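Local coordinates for protein type I polyketide synthase PikAII (Streptomyces venezuelae, PDB 3QP9) that serves as the C2-type ketoreductase region of a modular polyketide synthase and probably takes part in epimerization of the growing polyketide chain, at residues Pro351-Glu356 and Gly413-Gly418; Ala126-Gly131 and Asp364-Val369; Gly179-Leu184 and Glu356-Thr361; Val398-Val403 and Ser442-Ser447; Ala405-Ala410 and Ala485-Asp490. All blocks are in the same frame, centred on the assembly; numbering follows the deposited sequence.

Contact 1 of 5, residues Pro351-Glu356 and Gly413-Gly418; sequences PTVDSE and GAYAAG
Val-353 lies against Tyr-415, its CG2 methyl 4.0 Å from CD1 of the phenol ring, where the loop after strand 343-348 of the Rossmann-fold ketoreductase domain passes the start of helix 413-426. Tyr-415 opens the Tyr-Ala-Ala-Gly sequence, consistent with the tyrosine position of the short-chain dehydrogenase/reductase family. Its CG is anti to the backbone N (chi1 -176°), which swings the ring out from the helix towards the loop. The methyl reaches the ring at a slant. This is the tight part. Val-353 also rests on Val-369 and Ala-372 of helix 363-386, while Tyr-415 touches Lys-373, whose NZ hydrogen-bonds Pro-351 O, so that helix backs both partners.

The other side is loose and wet. Thr-352, Asp-354 and Ser-355 are exposed, and no direct hydrogen bond joins the two segments. A water links them instead, 2.7 Å from Thr-352 OG1 and, through a weak bond, 3.0 Å from Tyr-415 OH. It bridges the far end of the phenol to the loop beyond the valine contact. At the first turn of the helix the approach is looser still: Glu-356 O stands 4.5 Å from Gly-413 N, too far to bond, and that buried amide nitrogen has no partner in the model.

Contact 2 of 5, residues Ala126-Gly131 and Asp364-Val369; sequences APFTRG and DALARV
The bond from Arg-368 N to Asp-364 O, 2.9 Å long, is a regular turn of the helix that presents Ala-367 and Leu-366 to Phe-128. No hydrogen bond crosses between the segments, so the contact rests on one aromatic ring and two aliphatic groups. Ala-367 CB sits over the middle of the phenyl face, 3.4 Å from the ring centroid and 6° off the ring normal, which is a well-centred CH-pi geometry. Its distances to the six ring carbons bear this out, since they stay between 3.5 and 3.8 Å. The backbone comes equally close at one corner, with Ala-367 CA 3.4 Å from Phe-128 CD1. Leu-366 approaches differently: its CD2 lies near the plane of the ring, at the rim, 3.9 Å from CE1. Face and edge of one ring are thus engaged by consecutive residues of a helix. Phe-128 reaches the helix because its CG is anti to the backbone N (chi1 -178°), and the chain around it is sharply shaped, with a cis peptide before Pro-127. Just beyond, Thr-129 takes the N-cap position of helix 130-144, its OG1 bonded to Asp-117 O and its N to Thr-132 OG1. Helix 363-386 carries the other half of the contact. Pro-127 packs on Val-370 and Ala-374 further along that same helix, and Leu-366 also touches Met-178 of helix 170-185 and Ala-414 and Ala-417 of helix 413-426, which places the contact where four helices gather.

Contact 3 of 5, residues Gly179-Leu184 and Glu356-Thr361; sequences GRVAAL and EPLAAT
Between Leu-358 and segment 179-184, every contact is apolar packing. One methyl does the work: CD1 of Leu-358 lies 3.7 Å from Ala-182 CB and 3.6 Å from Ala-182 N, so it presses on the backbone as well as on the side chain. The same CD1 is 4.2 Å from Val-181 CG1, a branch turned towards the leucine by a chi1 of 173°.

Hydrogen bonds act inside the loop. Pro-357 O accepts from three donors: Thr-361 OG1 at 2.9 Å, Ala-360 N at 3.0 Å and Thr-361 N at 3.2 Å. The hydroxyl approaches from above the carbonyl plane, 47° out of it. Leu-358 N is bonded to Glu-185 OE1, at the end of the same helix 170-185, and Gln-140 NE2 of helix 130-144 bonds both Leu-358 O and Thr-361 O.

Helix 170-185 probably belongs to the N-terminal structural half, as in other modular ketoreductases, and the loop to the catalytic half. The leucine methyl therefore makes a buried contact without direction of its own, while Glu-185 and Gln-140 add directional bonds beside it.

Contact 4 of 5, residues Val398-Val403 and Ser442-Ser447; sequences VLFSSV and SPWEGS
Phe-400 brings its CE2 corner to CZ2 of Trp-444, 4.0 Å away, with the two side chains crossing at about a right angle. The phenyl group reaches the tryptophan because its CG stands anti to the carbonyl carbon of Phe-400 and beside the backbone N (chi1 -83°), a torsion that carries the ring from the strand towards the 442-447 loop. Trp-441 adds a third ring, edge-to-face with Trp-444 and at roughly 45° to Phe-400. Trp-444 also rests on Ala-471 and Leu-472 of helix 468-481. The backbones come nearest at Val-403 and Ser-442, whose CA atoms are 5.5 Å apart. There Val-403 CG1 packs 3.6 Å from Ser-442 N and 4.0 Å from Ser-442 CB, so the methyl lies mainly against the main chain of Ser-442, with the side-chain carbon touched as well.

This is the C-terminal end of two adjacent parallel strands of the Rossmann fold, 396-402 and 435-441, which are hydrogen-bonded through Leu-399 to Thr-437 and Val-439 before their chains diverge. Ser-442 N turns instead to strand 485-488, probably bonding Ile-488 O. After Trp-444 the chain makes a type II turn, with Gly-446 taking a positive phi of 85°. Trp-444 O receives two bonds from Ser-447, one from N at 3.0 Å and one from OG at 2.9 Å, the hydroxyl arriving in the carbonyl plane.

Contact 5 of 5, residues Ala405-Ala410 and Ala485-Asp490; sequences AIWGGA and AVTIAD
Strand 485-488 sits between strands 29-36 and 435-441, and it meets the loop that follows strand 396-402 through Thr-487 against Ile-406 and Ala-489 against Trp-407. Thr-487 OG1 lies among isoleucine carbons, 3.5 Å from Ile-406 CG1, 3.7 Å from CD1 and 4.0 Å from CG2, so its contact with Ile-406 is packing. Ile-406 and Thr-487 lie alongside each other, running in opposite senses. Ala-489 CB comes to the rim of the indole, near its plane, 4.0 Å from Trp-407 CH2, while Thr-487 CG2 approaches obliquely, 4.3 Å from CZ3.

Alternation along an extended chain explains the pattern: Thr-487 and Ala-489 point toward the loop. The CB of Val-486 points away from it, and that side chain touches Val-439. In this Rossmann-fold enzyme the loop leads from strand 396-402 to helix 413-426, and Ile-406 also touches Ile-32 of strand 29-36 and Ala-440 of strand 435-441. Trp-407 holds CG between the backbone N and the carbonyl carbon (chi1 55°), which brings the six-membered ring to the strand. Phe-496 meets that indole edge-to-face, and Ile-406 O accepts a hydrogen bond from Arg-231 NH1.

Overall arrangement
From the N terminus, contact 2 opens first and spans the longest loop, joining 126-131 to 364-369. Contact 3 is nested inside it, tying helix 170-185 to the loop at 356-361. Contact 1 opens at 351-356 before both have closed and ends at 413-418, so it crosses them; it shares Glu-356 with contact 3. Contacts 4 and 5 follow in series after contacts 2 and 3, cross contact 1, and cross each other. Together, contacts 1 to 3 gather helices 170-185, 363-386 and 413-426, whereas contacts 4 and 5, with centres 9 Å apart, join the ends of strands 396-402 and 435-441 to strand 485-488.

Contact 1 of 5, residues Pro351-Glu356 and Gly413-Gly418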
# COMPACT_ATOMS: atom_id res chain seq x y z
N PRO A 351 -7.46 -9.22 -9.02
CA PRO A 351 -7.20 -10.64 -8.79
C PRO A 351 -6.22 -10.89 -7.67
O PRO A 351 -5.36 -10.05 -7.31
CB PRO A 351 -6.75 -11.16 -10.19
CG PRO A 351 -6.26 -9.99 -10.92
CD PRO A 351 -7.11 -8.80 -10.40
N THR A 352 -6.35 -12.06 -7.07
CA THR A 352 -5.40 -12.45 -6.08
C THR A 352 -4.06 -12.75 -6.80
O THR A 352 -4.01 -12.99 -8.00
CB THR A 352 -6.02 -13.50 -5.13
OG1 THR A 352 -5.53 -13.28 -3.80
CG2 THR A 352 -5.77 -14.86 -5.60
N VAL A 353 -2.95 -12.62 -6.10
CA VAL A 353 -1.63 -12.81 -6.69
C VAL A 353 -0.85 -13.73 -5.74
O VAL A 353 -1.19 -13.81 -4.57
CB VAL A 353 -0.89 -11.43 -6.83
CG1 VAL A 353 -1.76 -10.42 -7.62
CG2 VAL A 353 -0.59 -10.82 -5.44
N ASP A 354 0.17 -14.43 -6.21
CA ASP A 354 1.05 -15.17 -5.29
C ASP A 354 2.20 -14.35 -4.78
O ASP A 354 2.76 -13.53 -5.48
CB ASP A 354 1.55 -16.54 -5.84
CG ASP A 354 1.62 -16.58 -7.36
OD1 ASP A 354 2.72 -16.33 -7.93
OD2 ASP A 354 0.57 -16.90 -7.96
N SER A 355 2.55 -14.61 -3.54
CA SER A 355 3.65 -13.94 -2.86
C SER A 355 4.96 -14.78 -2.81
O SER A 355 4.94 -15.99 -3.03
CB SER A 355 3.16 -13.58 -1.45
OG SER A 355 2.67 -14.76 -0.78
N GLU A 356 6.10 -14.12 -2.59
CA GLU A 356 7.41 -14.76 -2.42
C GLU A 356 8.18 -13.96 -1.36
O GLU A 356 7.98 -12.76 -1.26
CB GLU A 356 8.27 -14.71 -3.70
CG GLU A 356 7.70 -15.25 -5.05
CD GLU A 356 8.80 -15.35 -6.14
OE1 GLU A 356 9.88 -15.92 -5.85
OE2 GLU A 356 8.58 -14.90 -7.30
N GLY A 413 5.57 -9.30 0.28
CA GLY A 413 6.26 -8.06 -0.14
C GLY A 413 5.61 -7.38 -1.36
O GLY A 413 5.31 -6.21 -1.38
N ALA A 414 5.54 -8.15 -2.44
CA ALA A 414 4.95 -7.71 -3.69
C ALA A 414 3.48 -7.36 -3.52
O ALA A 414 3.00 -6.41 -4.09
CB ALA A 414 5.08 -8.89 -4.72
N TYR A 415 2.74 -8.22 -2.82
CA TYR A 415 1.28 -8.00 -2.57
C TYR A 415 1.07 -6.68 -1.84
O TYR A 415 0.24 -5.88 -2.23
CB TYR A 415 0.79 -9.22 -1.78
CG TYR A 415 -0.66 -9.30 -1.47
CD1 TYR A 415 -1.63 -8.67 -2.27
CD2 TYR A 415 -1.07 -10.02 -0.35
CE1 TYR A 415 -3.01 -8.78 -1.92
CE2 TYR A 415 -2.39 -10.12 -0.01
CZ TYR A 415 -3.36 -9.53 -0.79
OH TYR A 415 -4.68 -9.72 -0.36
N ALA A 416 1.91 -6.38 -0.83
CA ALA A 416 1.88 -5.12 -0.11
C ALA A 416 2.25 -3.87 -0.93
O ALA A 416 1.58 -2.83 -0.85
CB ALA A 416 2.79 -5.22 1.14
N ALA A 417 3.31 -3.96 -1.74
CA ALA A 417 3.59 -2.89 -2.69
C ALA A 417 2.36 -2.50 -3.53
O ALA A 417 2.02 -1.31 -3.61
CB ALA A 417 4.82 -3.30 -3.64
N GLY A 418 1.71 -3.48 -4.19
CA GLY A 418 0.65 -3.16 -5.16
C GLY A 418 -0.59 -2.60 -4.45
O GLY A 418 -1.22 -1.68 -4.90
O HOH W 1 -5.52 -10.68 -3.03

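Contact 2 of 5, residues Ala126-Gly131 and Asp364-Val369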
# COMPACT_ATOMS: atom_id res chain seq x y z
N ALA A 126 2.75 1.57 -15.90
CA ALA A 126 2.59 2.26 -14.64
C ALA A 126 1.57 1.44 -13.76
O ALA A 126 0.65 0.77 -14.31
CB ALA A 126 2.12 3.69 -14.88
N PRO A 127 1.68 1.52 -12.41
CA PRO A 127 2.42 2.55 -11.63
C PRO A 127 3.79 2.06 -11.21
O PRO A 127 4.56 2.83 -10.64
CB PRO A 127 1.53 2.75 -10.36
CG PRO A 127 0.86 1.41 -10.13
CD PRO A 127 0.78 0.71 -11.52
N PHE A 128 4.10 0.80 -11.48
CA PHE A 128 5.49 0.32 -11.20
C PHE A 128 6.48 1.33 -11.79
O PHE A 128 6.31 1.76 -12.94
CB PHE A 128 5.73 -1.06 -11.79
CG PHE A 128 7.10 -1.60 -11.49
CD1 PHE A 128 7.34 -2.27 -10.29
CD2 PHE A 128 8.13 -1.46 -12.40
CE1 PHE A 128 8.60 -2.80 -9.98
CE2 PHE A 128 9.40 -1.99 -12.08
CZ PHE A 128 9.62 -2.63 -10.86
N THR A 129 7.45 1.77 -10.98
CA THR A 129 8.51 2.72 -11.48
C THR A 129 9.90 2.11 -11.33
O THR A 129 10.05 1.05 -10.71
CB THR A 129 8.53 4.12 -10.76
OG1 THR A 129 9.12 4.03 -9.46
CG2 THR A 129 7.14 4.76 -10.66
N ARG A 130 10.92 2.77 -11.89
CA ARG A 130 12.28 2.19 -11.81
C ARG A 130 12.73 2.17 -10.36
O ARG A 130 13.38 1.24 -9.90
CB ARG A 130 13.22 2.99 -12.67
CG ARG A 130 13.07 2.69 -14.19
CD ARG A 130 14.22 3.36 -15.00
NE ARG A 130 13.84 3.70 -16.39
CZ ARG A 130 14.68 3.84 -17.42
NH1 ARG A 130 14.21 4.14 -18.62
NH2 ARG A 130 15.98 3.66 -17.25
N GLY A 131 12.36 3.23 -9.64
CA GLY A 131 12.58 3.33 -8.18
C GLY A 131 11.99 2.20 -7.35
O GLY A 131 12.59 1.82 -6.36
N ASP A 364 11.19 -8.02 -11.88
CA ASP A 364 10.13 -8.27 -12.87
C ASP A 364 8.88 -8.95 -12.24
O ASP A 364 7.72 -8.58 -12.52
CB ASP A 364 10.66 -9.02 -14.12
CG ASP A 364 11.67 -8.17 -14.96
OD1 ASP A 364 12.75 -8.70 -15.28
OD2 ASP A 364 11.43 -6.99 -15.31
N ALA A 365 9.12 -9.94 -11.38
CA ALA A 365 8.07 -10.57 -10.58
C ALA A 365 7.29 -9.53 -9.69
O ALA A 365 6.03 -9.52 -9.69
CB ALA A 365 8.71 -11.63 -9.72
N LEU A 366 8.04 -8.66 -8.99
CA LEU A 366 7.44 -7.60 -8.18
C LEU A 366 6.52 -6.74 -9.06
O LEU A 366 5.36 -6.51 -8.70
CB LEU A 366 8.51 -6.71 -7.51
CG LEU A 366 8.08 -5.37 -6.90
CD1 LEU A 366 7.26 -5.69 -5.67
CD2 LEU A 366 9.25 -4.43 -6.51
N ALA A 367 7.08 -6.29 -10.20
CA ALA A 367 6.42 -5.44 -11.19
C ALA A 367 5.12 -6.03 -11.71
O ALA A 367 4.09 -5.33 -11.80
CB ALA A 367 7.34 -5.15 -12.33
N ARG A 368 5.17 -7.33 -12.00
CA ARG A 368 3.96 -8.09 -12.38
C ARG A 368 2.90 -8.08 -11.30
O ARG A 368 1.71 -8.08 -11.61
CB ARG A 368 4.29 -9.56 -12.76
CG ARG A 368 4.34 -9.87 -14.24
CD ARG A 368 4.82 -11.38 -14.55
NE ARG A 368 6.21 -11.29 -14.97
CZ ARG A 368 7.28 -11.80 -14.35
NH1 ARG A 368 8.46 -11.54 -14.87
NH2 ARG A 368 7.20 -12.58 -13.28
N VAL A 369 3.30 -8.15 -10.03
CA VAL A 369 2.30 -8.28 -8.98
C VAL A 369 1.70 -6.89 -8.79
O VAL A 369 0.49 -6.77 -8.54
CB VAL A 369 2.88 -8.86 -7.64
CG1 VAL A 369 1.91 -8.61 -6.46
CG2 VAL A 369 3.25 -10.37 -7.74

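Contact 3 of 5, residues Gly179-Leu184 and Glu356-Thr361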
# COMPACT_ATOMS: atom_id res chain seq x y z
N GLY A 179 8.50 -2.15 2.17
CA GLY A 179 9.38 -1.84 3.34
C GLY A 179 8.92 -2.41 4.65
O GLY A 179 9.74 -2.93 5.43
N ARG A 180 7.65 -2.27 4.98
CA ARG A 180 7.16 -2.96 6.19
C ARG A 180 7.41 -4.44 6.14
O ARG A 180 7.65 -5.05 7.18
CB ARG A 180 5.67 -2.72 6.37
CG ARG A 180 5.40 -1.21 6.70
CD ARG A 180 3.82 -1.07 6.94
NE ARG A 180 3.07 -0.79 5.68
CZ ARG A 180 2.91 0.42 5.16
NH1 ARG A 180 3.45 1.50 5.73
NH2 ARG A 180 2.27 0.54 3.99
N VAL A 181 7.32 -5.02 4.96
CA VAL A 181 7.57 -6.46 4.81
C VAL A 181 9.10 -6.77 4.99
O VAL A 181 9.47 -7.71 5.76
CB VAL A 181 7.00 -7.05 3.47
CG1 VAL A 181 7.50 -8.64 3.31
CG2 VAL A 181 5.48 -6.92 3.49
N ALA A 182 9.95 -5.91 4.40
CA ALA A 182 11.41 -6.03 4.60
C ALA A 182 11.82 -5.94 6.08
O ALA A 182 12.70 -6.69 6.54
CB ALA A 182 12.18 -5.00 3.76
N ALA A 183 11.19 -5.04 6.82
CA ALA A 183 11.32 -5.04 8.29
C ALA A 183 11.08 -6.38 8.98
O ALA A 183 11.75 -6.69 10.01
CB ALA A 183 10.37 -3.99 8.94
N LEU A 184 10.07 -7.12 8.53
CA LEU A 184 9.72 -8.39 9.23
C LEU A 184 10.62 -9.49 8.75
O LEU A 184 11.00 -10.37 9.53
CB LEU A 184 8.30 -8.81 8.96
CG LEU A 184 7.23 -7.86 9.46
CD1 LEU A 184 5.82 -8.23 8.93
CD2 LEU A 184 7.30 -7.84 10.95
N GLU A 356 6.10 -14.12 -2.59
CA GLU A 356 7.41 -14.76 -2.42
C GLU A 356 8.18 -13.96 -1.36
O GLU A 356 7.98 -12.76 -1.26
CB GLU A 356 8.27 -14.71 -3.70
CG GLU A 356 7.70 -15.25 -5.05
CD GLU A 356 8.80 -15.35 -6.14
OE1 GLU A 356 9.88 -15.92 -5.85
OE2 GLU A 356 8.58 -14.90 -7.30
N PRO A 357 9.11 -14.59 -0.60
CA PRO A 357 9.97 -13.71 0.21
C PRO A 357 10.76 -12.70 -0.65
O PRO A 357 11.07 -12.98 -1.82
CB PRO A 357 10.96 -14.73 0.88
CG PRO A 357 10.09 -16.00 1.04
CD PRO A 357 9.31 -16.03 -0.29
N LEU A 358 11.13 -11.56 -0.07
CA LEU A 358 11.84 -10.56 -0.88
C LEU A 358 13.17 -11.09 -1.43
O LEU A 358 13.50 -10.80 -2.58
CB LEU A 358 12.05 -9.22 -0.17
CG LEU A 358 10.74 -8.44 0.14
CD1 LEU A 358 10.91 -7.37 1.24
CD2 LEU A 358 10.00 -7.83 -1.11
N ALA A 359 13.90 -11.85 -0.62
CA ALA A 359 15.22 -12.41 -1.02
C ALA A 359 15.09 -13.26 -2.27
O ALA A 359 16.02 -13.33 -3.08
CB ALA A 359 15.87 -13.23 0.09
N ALA A 360 13.91 -13.87 -2.43
CA ALA A 360 13.71 -14.88 -3.49
C ALA A 360 13.06 -14.34 -4.75
O ALA A 360 13.15 -14.97 -5.79
CB ALA A 360 12.95 -16.11 -2.94
N THR A 361 12.42 -13.17 -4.68
CA THR A 361 11.83 -12.56 -5.86
C THR A 361 12.84 -11.72 -6.63
O THR A 361 14.03 -11.73 -6.33
CB THR A 361 10.63 -11.64 -5.55
OG1 THR A 361 10.04 -11.96 -4.28
CG2 THR A 361 9.62 -11.84 -6.61

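Contact 4 of 5, residues Val398-Val403 and Ser442-Ser447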
# COMPACT_ATOMS: atom_id res chain seq x y z
N VAL A 398 -14.41 2.27 -5.23
CA VAL A 398 -14.09 1.54 -4.10
C VAL A 398 -13.07 0.50 -4.47
O VAL A 398 -13.32 -0.41 -5.28
CB VAL A 398 -15.35 0.83 -3.49
CG1 VAL A 398 -14.98 0.11 -2.20
CG2 VAL A 398 -16.43 1.86 -3.29
N LEU A 399 -11.86 0.65 -3.91
CA LEU A 399 -10.74 -0.32 -4.09
C LEU A 399 -10.63 -1.33 -2.97
O LEU A 399 -10.62 -0.99 -1.73
CB LEU A 399 -9.44 0.52 -4.16
CG LEU A 399 -9.55 1.72 -5.11
CD1 LEU A 399 -8.14 2.53 -5.20
CD2 LEU A 399 -9.92 1.22 -6.54
N PHE A 400 -10.53 -2.59 -3.36
CA PHE A 400 -10.30 -3.67 -2.40
C PHE A 400 -8.79 -3.86 -2.23
O PHE A 400 -8.14 -4.39 -3.12
CB PHE A 400 -10.99 -4.99 -2.87
CG PHE A 400 -12.47 -5.07 -2.51
CD1 PHE A 400 -13.29 -3.98 -2.64
CD2 PHE A 400 -13.03 -6.26 -2.03
CE1 PHE A 400 -14.64 -4.07 -2.29
CE2 PHE A 400 -14.39 -6.34 -1.66
CZ PHE A 400 -15.19 -5.30 -1.77
N SER A 401 -8.28 -3.44 -1.06
CA SER A 401 -6.90 -3.58 -0.71
C SER A 401 -6.82 -4.67 0.38
O SER A 401 -7.74 -5.49 0.56
CB SER A 401 -6.41 -2.20 -0.24
OG SER A 401 -5.11 -2.17 0.35
N SER A 402 -5.74 -4.66 1.14
CA SER A 402 -5.42 -5.82 2.00
C SER A 402 -4.65 -5.36 3.21
O SER A 402 -3.85 -4.44 3.11
CB SER A 402 -4.57 -6.80 1.20
OG SER A 402 -3.85 -7.65 2.06
N VAL A 403 -4.87 -6.02 4.33
CA VAL A 403 -4.05 -5.80 5.50
C VAL A 403 -2.50 -5.98 5.21
O VAL A 403 -1.70 -5.56 6.04
CB VAL A 403 -4.48 -6.69 6.72
CG1 VAL A 403 -5.95 -6.37 7.20
CG2 VAL A 403 -4.36 -8.24 6.42
N SER A 442 -8.81 -8.08 5.76
CA SER A 442 -8.19 -9.31 6.08
C SER A 442 -8.87 -10.37 5.24
O SER A 442 -9.93 -10.12 4.72
CB SER A 442 -8.28 -9.60 7.62
OG SER A 442 -9.60 -9.79 8.02
N PRO A 443 -8.25 -11.57 5.10
CA PRO A 443 -8.89 -12.53 4.17
C PRO A 443 -10.30 -12.97 4.49
O PRO A 443 -10.63 -13.25 5.64
CB PRO A 443 -7.93 -13.76 4.25
CG PRO A 443 -6.54 -13.14 4.48
CD PRO A 443 -6.89 -11.97 5.47
N TRP A 444 -11.10 -13.16 3.45
CA TRP A 444 -12.48 -13.64 3.55
C TRP A 444 -12.53 -15.17 3.54
O TRP A 444 -11.73 -15.82 2.86
CB TRP A 444 -13.22 -13.20 2.33
CG TRP A 444 -13.53 -11.71 2.29
CD1 TRP A 444 -12.74 -10.65 2.77
CD2 TRP A 444 -14.65 -11.10 1.65
NE1 TRP A 444 -13.35 -9.45 2.48
CE2 TRP A 444 -14.52 -9.69 1.81
CE3 TRP A 444 -15.78 -11.61 0.97
CZ2 TRP A 444 -15.46 -8.77 1.30
CZ3 TRP A 444 -16.73 -10.69 0.48
CH2 TRP A 444 -16.56 -9.29 0.63
N GLU A 445 -13.49 -15.71 4.28
CA GLU A 445 -13.81 -17.15 4.20
C GLU A 445 -13.84 -17.64 2.78
O GLU A 445 -14.28 -16.93 1.85
CB GLU A 445 -15.16 -17.44 4.82
CG GLU A 445 -15.20 -17.45 6.33
CD GLU A 445 -16.57 -17.80 6.88
OE1 GLU A 445 -16.63 -18.04 8.11
OE2 GLU A 445 -17.59 -17.80 6.12
N GLY A 446 -13.38 -18.87 2.61
CA GLY A 446 -13.40 -19.52 1.33
C GLY A 446 -12.18 -19.15 0.51
O GLY A 446 -11.84 -19.89 -0.42
N SER A 447 -11.50 -18.04 0.81
CA SER A 447 -10.42 -17.61 -0.07
C SER A 447 -9.17 -18.46 0.14
O SER A 447 -9.00 -19.08 1.21
CB SER A 447 -10.12 -16.11 0.06
OG SER A 447 -9.35 -15.89 1.21

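Contact 5 of 5, residues Ala405-Ala410 and Ala485-Asp490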
# COMPACT_ATOMS: atom_id res chain seq x y z
N ALA A 405 -0.93 -4.41 3.04
CA ALA A 405 -0.49 -3.06 2.83
C ALA A 405 -0.54 -2.19 4.09
O ALA A 405 -0.03 -1.03 4.08
CB ALA A 405 -1.38 -2.42 1.70
N ILE A 406 -1.21 -2.67 5.12
CA ILE A 406 -1.42 -1.89 6.35
C ILE A 406 -0.31 -2.20 7.37
O ILE A 406 0.45 -1.31 7.75
CB ILE A 406 -2.74 -2.24 6.97
CG1 ILE A 406 -3.89 -1.81 5.99
CG2 ILE A 406 -2.91 -1.49 8.36
CD1 ILE A 406 -3.91 -0.31 5.57
N TRP A 407 -0.14 -3.47 7.69
CA TRP A 407 0.86 -3.86 8.63
C TRP A 407 1.92 -4.75 7.99
O TRP A 407 3.06 -4.77 8.45
CB TRP A 407 0.20 -4.50 9.88
CG TRP A 407 -0.73 -5.69 9.67
CD1 TRP A 407 -0.40 -6.94 9.19
CD2 TRP A 407 -2.11 -5.76 10.03
NE1 TRP A 407 -1.50 -7.76 9.19
CE2 TRP A 407 -2.57 -7.06 9.70
CE3 TRP A 407 -3.04 -4.81 10.57
CZ2 TRP A 407 -3.88 -7.48 9.95
CZ3 TRP A 407 -4.36 -5.22 10.78
CH2 TRP A 407 -4.76 -6.55 10.46
N GLY A 408 1.61 -5.46 6.90
CA GLY A 408 2.68 -6.31 6.27
C GLY A 408 2.70 -7.72 6.86
O GLY A 408 2.22 -7.96 8.00
N GLY A 409 3.33 -8.64 6.17
CA GLY A 409 3.36 -10.03 6.61
C GLY A 409 4.54 -10.63 5.89
O GLY A 409 4.89 -10.20 4.82
N ALA A 410 5.21 -11.60 6.49
CA ALA A 410 6.34 -12.21 5.79
C ALA A 410 5.81 -12.92 4.55
O ALA A 410 4.72 -13.57 4.57
CB ALA A 410 7.03 -13.20 6.74
N ALA A 485 -10.44 5.67 3.79
CA ALA A 485 -9.38 4.67 3.96
C ALA A 485 -9.76 4.04 5.30
O ALA A 485 -9.84 4.76 6.32
CB ALA A 485 -8.02 5.36 3.99
N VAL A 486 -10.11 2.76 5.31
CA VAL A 486 -10.43 2.07 6.57
C VAL A 486 -9.87 0.63 6.45
O VAL A 486 -9.74 0.12 5.37
CB VAL A 486 -11.93 2.07 6.79
CG1 VAL A 486 -12.64 1.32 5.67
CG2 VAL A 486 -12.28 1.50 8.19
N THR A 487 -9.50 0.00 7.55
CA THR A 487 -9.10 -1.44 7.56
C THR A 487 -10.26 -2.25 8.20
O THR A 487 -10.70 -1.94 9.29
CB THR A 487 -7.87 -1.64 8.40
OG1 THR A 487 -6.83 -0.95 7.76
CG2 THR A 487 -7.47 -3.16 8.57
N ILE A 488 -10.67 -3.35 7.57
CA ILE A 488 -11.72 -4.17 8.16
C ILE A 488 -11.05 -5.53 8.37
O ILE A 488 -10.75 -6.21 7.42
CB ILE A 488 -12.84 -4.28 7.21
CG1 ILE A 488 -13.37 -2.84 6.96
CG2 ILE A 488 -14.03 -5.16 7.89
CD1 ILE A 488 -14.59 -2.83 6.10
N ALA A 489 -10.94 -5.94 9.62
CA ALA A 489 -10.26 -7.18 9.92
C ALA A 489 -10.73 -7.73 11.29
O ALA A 489 -11.09 -6.96 12.19
CB ALA A 489 -8.73 -6.91 9.89
N ASP A 490 -10.85 -9.06 11.41
CA ASP A 490 -11.29 -9.70 12.63
C ASP A 490 -10.01 -10.26 13.22
O ASP A 490 -9.50 -11.28 12.73
CB ASP A 490 -12.31 -10.84 12.29
CG ASP A 490 -12.88 -11.50 13.55
OD1 ASP A 490 -12.36 -11.21 14.65
OD2 ASP A 490 -13.84 -12.30 13.47